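Local coordinates for protein polyhedrin (Uranotaenia sapphirina cypovirus, PDB 4S1K) that forms the crystalline matrix of the polyhedra that enclose cypovirus particles and binds ATP in the crystal, at residues K114-I119 with P141-R146. Residues are numbered along the deposited sequence; the frame is centred on the assembly and turned at random.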
loop_
_atom_site.group_PDB
_atom_site.type_symbol
_atom_site.label_atom_id
_atom_site.label_comp_id
_atom_site.label_asym_id
_atom_site.label_seq_id
_atom_site.Cartn_x
_atom_site.Cartn_y
_atom_site.Cartn_z
ATOM N N LYS A 114 0.621 5.482 23.378
ATOM C CA LYS A 114 -0.341 5.122 22.325
ATOM C C LYS A 114 0.188 4.224 21.226
ATOM O O LYS A 114 -0.600 3.733 20.395
ATOM C CB LYS A 114 -0.859 6.395 21.667
ATOM C CG LYS A 114 -1.641 7.334 22.591
ATOM C CD LYS A 114 -2.684 6.649 23.465
ATOM C CE LYS A 114 -3.664 5.798 22.690
ATOM N NZ LYS A 114 -4.712 6.617 22.016
ATOM N N ALA A 115 1.492 3.971 21.206
ATOM C CA ALA A 115 2.046 3.032 20.249
ATOM C C ALA A 115 1.372 1.671 20.462
ATOM O O ALA A 115 1.236 1.177 21.596
ATOM C CB ALA A 115 3.561 2.921 20.384
ATOM N N SER A 116 0.951 1.069 19.364
ATOM C CA SER A 116 0.120 -0.119 19.421
ATOM C C SER A 116 0.758 -1.179 18.528
ATOM O O SER A 116 1.085 -0.904 17.369
ATOM C CB SER A 116 -1.271 0.261 18.928
ATOM O OG SER A 116 -2.122 -0.840 18.869
ATOM N N ILE A 117 0.959 -2.372 19.070
ATOM C CA ILE A 117 1.520 -3.479 18.323
ATOM C C ILE A 117 0.593 -4.671 18.422
ATOM O O ILE A 117 0.478 -5.268 19.460
ATOM C CB ILE A 117 2.882 -3.895 18.874
ATOM C CG1 ILE A 117 3.904 -2.760 18.714
ATOM C CG2 ILE A 117 3.352 -5.195 18.194
ATOM C CD1 ILE A 117 5.208 -3.057 19.465
ATOM N N ASP A 118 -0.054 -5.013 17.308
ATOM C CA ASP A 118 -1.132 -6.002 17.263
ATOM C C ASP A 118 -0.621 -7.221 16.478
ATOM O O ASP A 118 -0.366 -7.145 15.261
ATOM C CB ASP A 118 -2.359 -5.379 16.556
ATOM C CG ASP A 118 -3.637 -6.226 16.706
ATOM O OD1 ASP A 118 -3.515 -7.300 17.366
ATOM O OD2 ASP A 118 -4.733 -5.827 16.171
ATOM N N ILE A 119 -0.406 -8.319 17.182
ATOM C CA ILE A 119 -0.061 -9.587 16.550
ATOM C C ILE A 119 -1.383 -10.259 16.181
ATOM O O ILE A 119 -2.161 -10.670 17.065
ATOM C CB ILE A 119 0.770 -10.483 17.469
ATOM C CG1 ILE A 119 1.939 -9.663 18.060
ATOM C CG2 ILE A 119 1.218 -11.734 16.705
ATOM C CD1 ILE A 119 2.832 -8.971 17.027
ATOM N N PRO A 141 -6.980 -3.769 23.540
ATOM C CA PRO A 141 -6.266 -3.310 24.741
ATOM C C PRO A 141 -4.832 -3.882 24.909
ATOM O O PRO A 141 -3.924 -3.135 25.222
ATOM C CB PRO A 141 -7.173 -3.794 25.877
ATOM C CG PRO A 141 -8.514 -3.854 25.295
ATOM C CD PRO A 141 -8.301 -4.317 23.874
ATOM N N CYS A 142 -4.637 -5.179 24.679
ATOM C CA CYS A 142 -3.304 -5.785 24.826
ATOM C C CYS A 142 -2.196 -5.200 23.932
ATOM O O CYS A 142 -1.000 -5.443 24.201
ATOM C CB CYS A 142 -3.364 -7.307 24.618
ATOM S SG CYS A 142 -3.948 -7.939 23.000
ATOM N N SER A 143 -2.590 -4.458 22.881
ATOM C CA SER A 143 -1.658 -3.935 21.860
ATOM C C SER A 143 -0.859 -2.749 22.356
ATOM O O SER A 143 0.202 -2.466 21.833
ATOM C CB SER A 143 -2.390 -3.554 20.567
ATOM O OG SER A 143 -3.204 -2.359 20.712
ATOM N N TYR A 144 -1.348 -2.065 23.389
ATOM C CA TYR A 144 -0.675 -0.868 23.906
ATOM C C TYR A 144 0.376 -1.269 24.897
ATOM O O TYR A 144 0.044 -1.658 25.998
ATOM C CB TYR A 144 -1.691 0.023 24.588
ATOM C CG TYR A 144 -2.648 0.612 23.619
ATOM C CD1 TYR A 144 -2.279 1.707 22.854
ATOM C CD2 TYR A 144 -3.908 0.066 23.432
ATOM C CE1 TYR A 144 -3.154 2.271 21.940
ATOM C CE2 TYR A 144 -4.795 0.622 22.525
ATOM C CZ TYR A 144 -4.405 1.732 21.785
ATOM O OH TYR A 144 -5.254 2.314 20.872
ATOM N N LYS A 145 1.647 -1.183 24.529
ATOM C CA LYS A 145 2.683 -1.801 25.365
ATOM C C LYS A 145 3.100 -0.883 26.457
ATOM O O LYS A 145 3.344 -1.357 27.544
ATOM C CB LYS A 145 3.913 -2.240 24.567
ATOM C CG LYS A 145 3.651 -3.196 23.425
ATOM C CD LYS A 145 2.748 -4.347 23.828
ATOM C CE LYS A 145 2.375 -5.183 22.618
ATOM N NZ LYS A 145 1.556 -6.329 23.024
ATOM N N ARG A 146 3.231 0.414 26.157
ATOM C CA ARG A 146 3.537 1.437 27.159
ATOM C C ARG A 146 4.846 1.111 27.898
ATOM O O ARG A 146 5.904 1.047 27.256
ATOM C CB ARG A 146 2.338 1.655 28.123
ATOM C CG ARG A 146 1.075 2.035 27.375
ATOM C CD ARG A 146 0.040 2.810 28.188
ATOM N NE ARG A 146 -1.290 2.667 27.560
ATOM C CZ ARG A 146 -2.096 1.603 27.711
ATOM N NH1 ARG A 146 -1.750 0.590 28.485
ATOM N NH2 ARG A 146 -3.273 1.549 27.115
HETATM O O HOH W 1 -5.251 5.097 20.158
HETATM O O HOH W 2 2.318 1.786 24.027
HETATM O O HOH W 3 0.385 -7.911 20.836
#
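The ring of Tyr144 takes Ser116 CB over one face, where Ser143 OG also lies. At its edge, near the ring plane, Lys114 O stands 3.3 Å from Tyr144 CE1; Pro141 O lies at the edge too, in plane. The Lys114 chain, bent at three bonds, runs beside the ring and points the same way. Its CE is 3.6 Å from Tyr144 CE1, and one water joins Lys114 NZ to Tyr144 OH. The guanidinium of Arg146 lays one face on Tyr144 CB. Ser116 OG and Ser143 OG are 2.6 Å apart in a hydrogen bond. Ser116 OG reaches there by standing anti to its nitrogen (chi1 176°). Ser143 OG also bonds Pro140 O. Ile117 N gives a nearly straight bond to Ser143 O (2.9 Å, 170° at the hydrogen). Lys145 folds back so that NZ bonds Cys142 O at 3.0 Å and, through a water, Ile117 O. Its CE lies against Ile117 CB. Lys145 also makes a cation-pi contact with Trp163. The loop 141-146, whose Cys142 belongs to the disulfide with Cys155, packs along strand 116-120. Within this chain that strand is an outer one of a three-stranded antiparallel sheet, beside strand 173-179, and Ile117 touches Phe104 of strand 101-107.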